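Glycosyl hydrolases family 2, sugar binding domain protein (Bacteroides uniformis str. 3978 T3 ii, PDB 6D1P) probably hydrolyses beta-glucuronides as a family 2 glycoside hydrolase of a human gut bacterium. Local coordinates at residues Asp173-Met181 against Asn429-Thr437; Glu386-Leu394 against Ser442-Leu450. All coordinates share one frame; numbering follows the deposited sequence.

Contact 1: Asp173-Met181 against Asn429-Thr437. With K (potassium ion), chain K; NA (sodium ion), chain D.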
# COMPACT_ATOMS: atom_id res chain seq x y z
N ASP A 173 -8.98 -6.24 -12.89
CA ASP A 173 -9.15 -7.43 -13.72
C ASP A 173 -10.10 -7.09 -14.86
O ASP A 173 -11.31 -6.98 -14.65
CB ASP A 173 -9.68 -8.58 -12.86
CG ASP A 173 -9.86 -9.86 -13.63
OD1 ASP A 173 -9.67 -9.88 -14.87
OD2 ASP A 173 -10.19 -10.87 -12.98
N THR A 174 -9.56 -6.96 -16.08
CA THR A 174 -10.45 -6.53 -17.16
C THR A 174 -11.46 -7.59 -17.57
O THR A 174 -12.40 -7.26 -18.29
CB THR A 174 -9.64 -6.08 -18.39
OG1 THR A 174 -8.91 -7.19 -18.94
CG2 THR A 174 -8.66 -4.99 -18.00
N GLU A 175 -11.30 -8.83 -17.11
CA GLU A 175 -12.23 -9.90 -17.39
C GLU A 175 -13.28 -10.06 -16.29
O GLU A 175 -13.97 -11.09 -16.24
CB GLU A 175 -11.47 -11.22 -17.61
CG GLU A 175 -10.61 -11.22 -18.86
CD GLU A 175 -11.41 -11.17 -20.19
OE1 GLU A 175 -12.61 -11.56 -20.22
OE2 GLU A 175 -10.83 -10.75 -21.21
N MET A 176 -13.38 -9.08 -15.41
CA MET A 176 -14.35 -9.04 -14.33
C MET A 176 -15.17 -7.76 -14.46
O MET A 176 -14.62 -6.69 -14.70
CB MET A 176 -13.64 -9.10 -12.97
CG MET A 176 -14.55 -9.25 -11.77
SD MET A 176 -13.60 -9.25 -10.23
CE MET A 176 -13.06 -7.54 -10.14
N ILE A 177 -16.49 -7.87 -14.32
CA ILE A 177 -17.33 -6.67 -14.31
C ILE A 177 -17.45 -6.23 -12.86
O ILE A 177 -17.40 -7.09 -11.97
CB ILE A 177 -18.71 -6.92 -14.96
CG1 ILE A 177 -19.45 -8.08 -14.30
CG2 ILE A 177 -18.60 -7.17 -16.46
CD1 ILE A 177 -20.94 -8.10 -14.66
N PRO A 178 -17.59 -4.92 -12.57
CA PRO A 178 -17.60 -3.81 -13.52
C PRO A 178 -16.22 -3.41 -13.99
O PRO A 178 -15.22 -3.81 -13.41
CB PRO A 178 -18.20 -2.66 -12.71
CG PRO A 178 -17.64 -2.91 -11.33
CD PRO A 178 -17.73 -4.42 -11.18
N SER A 179 -16.18 -2.56 -15.00
CA SER A 179 -14.92 -2.11 -15.56
C SER A 179 -14.27 -1.06 -14.69
O SER A 179 -14.94 -0.17 -14.14
CB SER A 179 -15.15 -1.51 -16.94
OG SER A 179 -14.10 -0.65 -17.28
N ASP A 180 -12.94 -1.10 -14.65
CA ASP A 180 -12.25 -0.04 -13.93
C ASP A 180 -12.35 1.31 -14.63
O ASP A 180 -11.86 2.31 -14.10
CB ASP A 180 -10.78 -0.41 -13.71
CG ASP A 180 -10.58 -1.33 -12.51
OD1 ASP A 180 -10.74 -0.86 -11.36
OD2 ASP A 180 -10.27 -2.52 -12.72
N MET A 181 -12.94 1.38 -15.82
CA MET A 181 -13.27 2.68 -16.36
C MET A 181 -14.48 3.32 -15.68
O MET A 181 -14.76 4.49 -15.94
CB MET A 181 -13.49 2.56 -17.87
CG MET A 181 -12.30 1.93 -18.59
SD MET A 181 -12.48 1.89 -20.38
CE MET A 181 -12.34 3.64 -20.75
N ASN A 429 -22.73 0.89 -21.98
CA ASN A 429 -21.99 -0.16 -22.68
C ASN A 429 -21.48 0.29 -24.04
O ASN A 429 -20.85 -0.50 -24.75
CB ASN A 429 -22.85 -1.40 -22.81
CG ASN A 429 -23.26 -1.96 -21.47
OD1 ASN A 429 -24.42 -1.84 -21.07
ND2 ASN A 429 -22.31 -2.56 -20.75
N ASP A 430 -21.73 1.53 -24.44
CA ASP A 430 -21.11 2.08 -25.63
C ASP A 430 -19.73 2.69 -25.35
O ASP A 430 -19.14 3.28 -26.26
CB ASP A 430 -22.02 3.14 -26.23
CG ASP A 430 -22.29 4.28 -25.26
OD1 ASP A 430 -21.77 4.24 -24.11
OD2 ASP A 430 -23.03 5.22 -25.65
N TRP A 431 -19.22 2.59 -24.11
CA TRP A 431 -17.94 3.18 -23.76
C TRP A 431 -16.83 2.13 -23.94
O TRP A 431 -16.77 1.18 -23.15
CB TRP A 431 -17.97 3.68 -22.32
CG TRP A 431 -16.94 4.70 -22.01
CD1 TRP A 431 -15.62 4.62 -22.31
CD2 TRP A 431 -17.13 5.93 -21.31
NE1 TRP A 431 -14.97 5.75 -21.88
CE2 TRP A 431 -15.87 6.57 -21.25
CE3 TRP A 431 -18.23 6.57 -20.74
CZ2 TRP A 431 -15.68 7.81 -20.63
CZ3 TRP A 431 -18.04 7.81 -20.14
CH2 TRP A 431 -16.78 8.42 -20.10
N PRO A 432 -15.97 2.25 -24.94
CA PRO A 432 -14.92 1.26 -25.18
C PRO A 432 -13.64 1.53 -24.39
O PRO A 432 -13.42 2.61 -23.85
CB PRO A 432 -14.63 1.42 -26.68
CG PRO A 432 -14.90 2.83 -26.94
CD PRO A 432 -16.09 3.20 -26.07
N GLY A 433 -12.76 0.52 -24.37
CA GLY A 433 -11.39 0.78 -23.94
C GLY A 433 -10.69 -0.32 -23.17
O GLY A 433 -9.45 -0.35 -23.11
N ASP A 434 -11.45 -1.22 -22.55
CA ASP A 434 -10.82 -2.26 -21.76
C ASP A 434 -10.21 -3.36 -22.62
O ASP A 434 -9.40 -4.13 -22.11
CB ASP A 434 -11.82 -2.85 -20.77
CG ASP A 434 -11.77 -2.15 -19.42
OD1 ASP A 434 -11.13 -1.07 -19.32
OD2 ASP A 434 -12.36 -2.68 -18.44
N PHE A 435 -10.58 -3.48 -23.89
CA PHE A 435 -9.99 -4.46 -24.80
C PHE A 435 -9.58 -3.78 -26.09
O PHE A 435 -9.99 -2.65 -26.38
CB PHE A 435 -10.96 -5.62 -25.08
CG PHE A 435 -11.53 -6.24 -23.82
CD1 PHE A 435 -12.71 -5.76 -23.28
CD2 PHE A 435 -10.85 -7.26 -23.16
CE1 PHE A 435 -13.24 -6.29 -22.12
CE2 PHE A 435 -11.36 -7.80 -21.99
CZ PHE A 435 -12.57 -7.32 -21.47
N GLN A 436 -8.69 -4.46 -26.85
CA GLN A 436 -8.26 -3.96 -28.15
C GLN A 436 -9.39 -3.92 -29.17
O GLN A 436 -9.33 -3.14 -30.13
CB GLN A 436 -7.13 -4.83 -28.68
CG GLN A 436 -6.05 -5.10 -27.65
CD GLN A 436 -4.91 -5.95 -28.18
OE1 GLN A 436 -4.14 -5.51 -29.05
NE2 GLN A 436 -4.79 -7.17 -27.65
N THR A 437 -10.42 -4.73 -28.99
CA THR A 437 -11.58 -4.75 -29.86
C THR A 437 -12.76 -4.09 -29.18
O THR A 437 -12.83 -3.97 -27.95
CB THR A 437 -11.98 -6.18 -30.22
OG1 THR A 437 -12.62 -6.77 -29.08
CG2 THR A 437 -10.75 -7.01 -30.62
K K K . -12.96 -4.95 -13.92
NA NA D . -7.94 -6.20 -21.18
O HOH W 1 -11.06 -4.72 -12.11
O HOH W 2 -13.61 -5.05 -18.84
O HOH W 3 -11.52 -3.26 -16.21
O HOH W 4 -7.30 -8.35 -23.04
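The ring of Phe435 is met at its edge, near its plane, by Glu175 OE2, 3.1 Å from CE2, with carboxylate and ring planes 54° apart; Thr174 O comes to CZ obliquely. The other oxygen of this carboxylate, OE1, is bonded to Gly396 N. At the second flat group, Trp431, the methyl of Met181 approaches obliquely, CE lying 3.6 Å from NE1, and SD makes an oblique Met-aromatic contact. Asp434 OD2 is gripped by three donors: Ser179 OG at 2.9 Å, arriving 50° out of the carboxylate plane, and two waters, one shared with Thr174 O and the other with Asp180 N. Ser179 OG in turn accepts from Met181 N in an ST turn, which fixes the hydroxyl toward the aspartate. Asp434 OD1 lies against Met181 CG and makes a salt bridge to Arg50 of the second subunit. With chi1 at 64°, Thr174 OG1 sits between its backbone N and carbonyl carbon and binds sodium at 2.6 Å; Asp434 O binds the same ion at 2.7 Å, and Ser44 OG of the second subunit is a further ligand. Potassium is held by the carbonyls of Asp173 and Met176, the two ends of a type I turn, by that of Pro178 and by waters. The arrangement is a metal-bridged junction between the sugar-binding domain and the TIM barrel of this family 2 hydrolase, placed at the dimer interface.

Contact 2: Glu386-Leu394 against Ser442-Leu450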
# COMPACT_ATOMS: atom_id res chain seq x y z
N GLU A 386 -29.59 -2.71 -11.22
CA GLU A 386 -28.92 -3.23 -12.41
C GLU A 386 -27.69 -4.04 -12.04
O GLU A 386 -27.14 -3.90 -10.93
CB GLU A 386 -28.49 -2.11 -13.38
CG GLU A 386 -27.37 -1.21 -12.86
CD GLU A 386 -27.28 0.10 -13.62
OE1 GLU A 386 -28.35 0.65 -14.01
OE2 GLU A 386 -26.15 0.61 -13.80
N ILE A 387 -27.23 -4.85 -12.99
CA ILE A 387 -25.96 -5.57 -12.85
C ILE A 387 -24.79 -4.68 -13.24
O ILE A 387 -24.96 -3.73 -14.03
CB ILE A 387 -25.92 -6.85 -13.69
CG1 ILE A 387 -26.29 -6.57 -15.16
CG2 ILE A 387 -26.77 -7.93 -13.05
CD1 ILE A 387 -25.77 -7.65 -16.12
N PRO A 388 -23.57 -4.95 -12.74
CA PRO A 388 -22.46 -4.03 -12.98
C PRO A 388 -21.76 -4.25 -14.32
O PRO A 388 -20.52 -4.14 -14.40
CB PRO A 388 -21.52 -4.28 -11.79
CG PRO A 388 -21.87 -5.61 -11.27
CD PRO A 388 -23.22 -6.01 -11.77
N TRP A 389 -22.52 -4.55 -15.38
CA TRP A 389 -21.99 -4.47 -16.74
C TRP A 389 -21.92 -2.98 -17.10
O TRP A 389 -22.82 -2.40 -17.71
CB TRP A 389 -22.83 -5.26 -17.73
CG TRP A 389 -22.15 -5.41 -19.05
CD1 TRP A 389 -20.83 -5.25 -19.31
CD2 TRP A 389 -22.76 -5.74 -20.31
NE1 TRP A 389 -20.57 -5.46 -20.63
CE2 TRP A 389 -21.74 -5.77 -21.27
CE3 TRP A 389 -24.07 -6.03 -20.70
CZ2 TRP A 389 -21.98 -6.06 -22.61
CZ3 TRP A 389 -24.31 -6.32 -22.04
CH2 TRP A 389 -23.27 -6.33 -22.98
N CYS A 390 -20.83 -2.35 -16.69
CA CYS A 390 -20.72 -0.90 -16.66
C CYS A 390 -19.40 -0.50 -17.32
O CYS A 390 -18.34 -0.58 -16.68
CB CYS A 390 -20.82 -0.41 -15.22
SG CYS A 390 -20.67 1.36 -14.96
N ARG A 391 -19.48 -0.07 -18.59
CA ARG A 391 -18.37 0.43 -19.40
C ARG A 391 -17.39 -0.66 -19.83
O ARG A 391 -17.38 -1.77 -19.27
CB ARG A 391 -17.61 1.54 -18.68
CG ARG A 391 -18.41 2.83 -18.48
CD ARG A 391 -17.59 3.94 -17.82
NE ARG A 391 -18.41 5.14 -17.70
CZ ARG A 391 -18.01 6.30 -17.18
NH1 ARG A 391 -16.77 6.43 -16.70
NH2 ARG A 391 -18.85 7.34 -17.15
N GLY A 392 -16.62 -0.36 -20.88
CA GLY A 392 -15.39 -1.06 -21.21
C GLY A 392 -15.47 -1.96 -22.43
O GLY A 392 -14.41 -2.30 -22.99
N GLY A 393 -16.66 -2.37 -22.85
CA GLY A 393 -16.81 -3.29 -23.95
C GLY A 393 -17.39 -4.61 -23.49
O GLY A 393 -18.45 -4.64 -22.86
N LEU A 394 -16.70 -5.71 -23.78
CA LEU A 394 -17.24 -7.03 -23.51
C LEU A 394 -16.09 -8.02 -23.51
O LEU A 394 -15.27 -8.01 -24.43
CB LEU A 394 -18.30 -7.41 -24.55
CG LEU A 394 -18.86 -8.84 -24.53
CD1 LEU A 394 -19.74 -9.09 -23.31
CD2 LEU A 394 -19.62 -9.12 -25.80
N SER A 442 -21.47 -7.98 -31.25
CA SER A 442 -21.31 -8.90 -30.13
C SER A 442 -21.95 -8.35 -28.87
O SER A 442 -22.50 -9.11 -28.06
CB SER A 442 -19.83 -9.19 -29.88
OG SER A 442 -19.20 -9.60 -31.07
N ILE A 443 -21.87 -7.04 -28.66
CA ILE A 443 -22.50 -6.44 -27.49
C ILE A 443 -24.02 -6.53 -27.61
O ILE A 443 -24.71 -6.94 -26.67
CB ILE A 443 -22.01 -4.99 -27.31
CG1 ILE A 443 -20.53 -4.98 -26.93
CG2 ILE A 443 -22.81 -4.28 -26.23
CD1 ILE A 443 -19.89 -3.62 -26.98
N ARG A 444 -24.55 -6.16 -28.78
CA ARG A 444 -25.97 -6.39 -29.05
C ARG A 444 -26.37 -7.82 -28.73
O ARG A 444 -27.34 -8.07 -28.01
CB ARG A 444 -26.29 -6.07 -30.52
CG ARG A 444 -27.03 -4.78 -30.76
CD ARG A 444 -27.55 -4.68 -32.20
NE ARG A 444 -28.88 -5.29 -32.39
CZ ARG A 444 -30.02 -4.72 -31.99
NH1 ARG A 444 -30.01 -3.55 -31.36
NH2 ARG A 444 -31.18 -5.32 -32.22
N ALA A 445 -25.61 -8.79 -29.25
CA ALA A 445 -25.97 -10.19 -29.09
C ALA A 445 -26.03 -10.57 -27.62
O ALA A 445 -26.97 -11.23 -27.17
CB ALA A 445 -24.97 -11.08 -29.83
N PHE A 446 -25.02 -10.17 -26.84
CA PHE A 446 -25.02 -10.51 -25.42
C PHE A 446 -26.07 -9.69 -24.66
O PHE A 446 -26.71 -10.21 -23.74
CB PHE A 446 -23.63 -10.31 -24.83
CG PHE A 446 -23.51 -10.77 -23.41
CD1 PHE A 446 -23.72 -12.10 -23.08
CD2 PHE A 446 -23.18 -9.88 -22.40
CE1 PHE A 446 -23.62 -12.53 -21.77
CE2 PHE A 446 -23.07 -10.30 -21.09
CZ PHE A 446 -23.30 -11.62 -20.78
N MET A 447 -26.26 -8.43 -25.03
CA MET A 447 -27.35 -7.67 -24.43
C MET A 447 -28.69 -8.36 -24.66
O MET A 447 -29.51 -8.46 -23.74
CB MET A 447 -27.39 -6.24 -25.00
CG MET A 447 -28.36 -5.32 -24.28
SD MET A 447 -27.82 -4.96 -22.58
CE MET A 447 -26.50 -3.80 -22.93
N GLY A 448 -28.92 -8.87 -25.87
CA GLY A 448 -30.18 -9.54 -26.16
C GLY A 448 -30.33 -10.83 -25.40
O GLY A 448 -31.44 -11.19 -24.99
N GLU A 449 -29.23 -11.56 -25.19
CA GLU A 449 -29.28 -12.75 -24.36
C GLU A 449 -29.66 -12.40 -22.92
O GLU A 449 -30.46 -13.11 -22.29
CB GLU A 449 -27.92 -13.48 -24.37
CG GLU A 449 -27.86 -14.67 -23.41
CD GLU A 449 -26.48 -15.34 -23.30
OE1 GLU A 449 -25.59 -15.11 -24.16
OE2 GLU A 449 -26.29 -16.12 -22.35
N LEU A 450 -29.09 -11.32 -22.39
CA LEU A 450 -29.38 -10.90 -21.02
C LEU A 450 -30.83 -10.45 -20.88
O LEU A 450 -31.50 -10.81 -19.91
CB LEU A 450 -28.43 -9.79 -20.57
CG LEU A 450 -26.98 -10.21 -20.26
CD1 LEU A 450 -26.10 -8.98 -19.90
CD2 LEU A 450 -26.91 -11.24 -19.14
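The shortest polar bond, Met447 N to Ile443 O at 2.7 Å, is an ordinary helix bond, but it joins two residues whose side chains both reach Trp389. The indole carries most of the contact. Its CG stands anti to the backbone N (chi1 -168°), which sends the six-membered ring in among the side chains of helix residues 442-450. Phe446 presents its edge to one indole face in a T-shaped pair with planes at 72°, CD2 lying 3.6 Å from Trp389 CH2. Met447, bent at both chi2 and chi3, curls its methyl back so that CE comes 3.5 Å from Trp389 CZ3, and SD makes an oblique Met-aromatic contact with the six-membered ring. Leu450 CD1 meets Trp389 CE3 at 3.7 Å, and Ile443 CG2 arrives near Trp389 CH2. The pyrrole side is held differently: Trp389 NE1 donates to Gly393 O at 3.2 Å from within the carbonyl plane, the oxygen lying 16° out of the indole plane, a bond that closes the loop on itself and helps fix the rotation of the indole. Leu394 extends the packing toward the start of helix segment 442-450, its CD1 3.6 Å from Phe446 CD2 and its CD2 beside Ser442 O. Replacing Trp389 by an alanine here would probably open a gap facing Phe446, Met447 and Leu450 and cost Gly393 O its indole donor. Ile387 CD1 touches Leu450 CD1 at the Leu450 end, and Phe446 also rests on helix 397-414. The contact lies in the TIM barrel, where the loop leaving barrel strand 382-386 packs on the helix that follows the next parallel strand, 420-432.

The two contacts have centres about 10 Å apart, on the same side of the chain's centre. Their segments alternate along the chain, in the order 173-181, 386-394, 429-437, 442-450. Segments 386-394, 429-437 and 442-450 belong to the TIM barrel, and strand 420-432 leads on to helix 440-457; only 173-181 comes from the sugar-binding domain. Direct links join the contacts: Trp431 O is 2.7 Å from Gly392 N, and Met181 O is 2.9 Å from Arg391 NH1, both probable hydrogen bonds. The barrel loop 386-394 therefore lies between the helix packing of contact 2 and the metal-bound domain junction of contact 1, which continues into the second subunit.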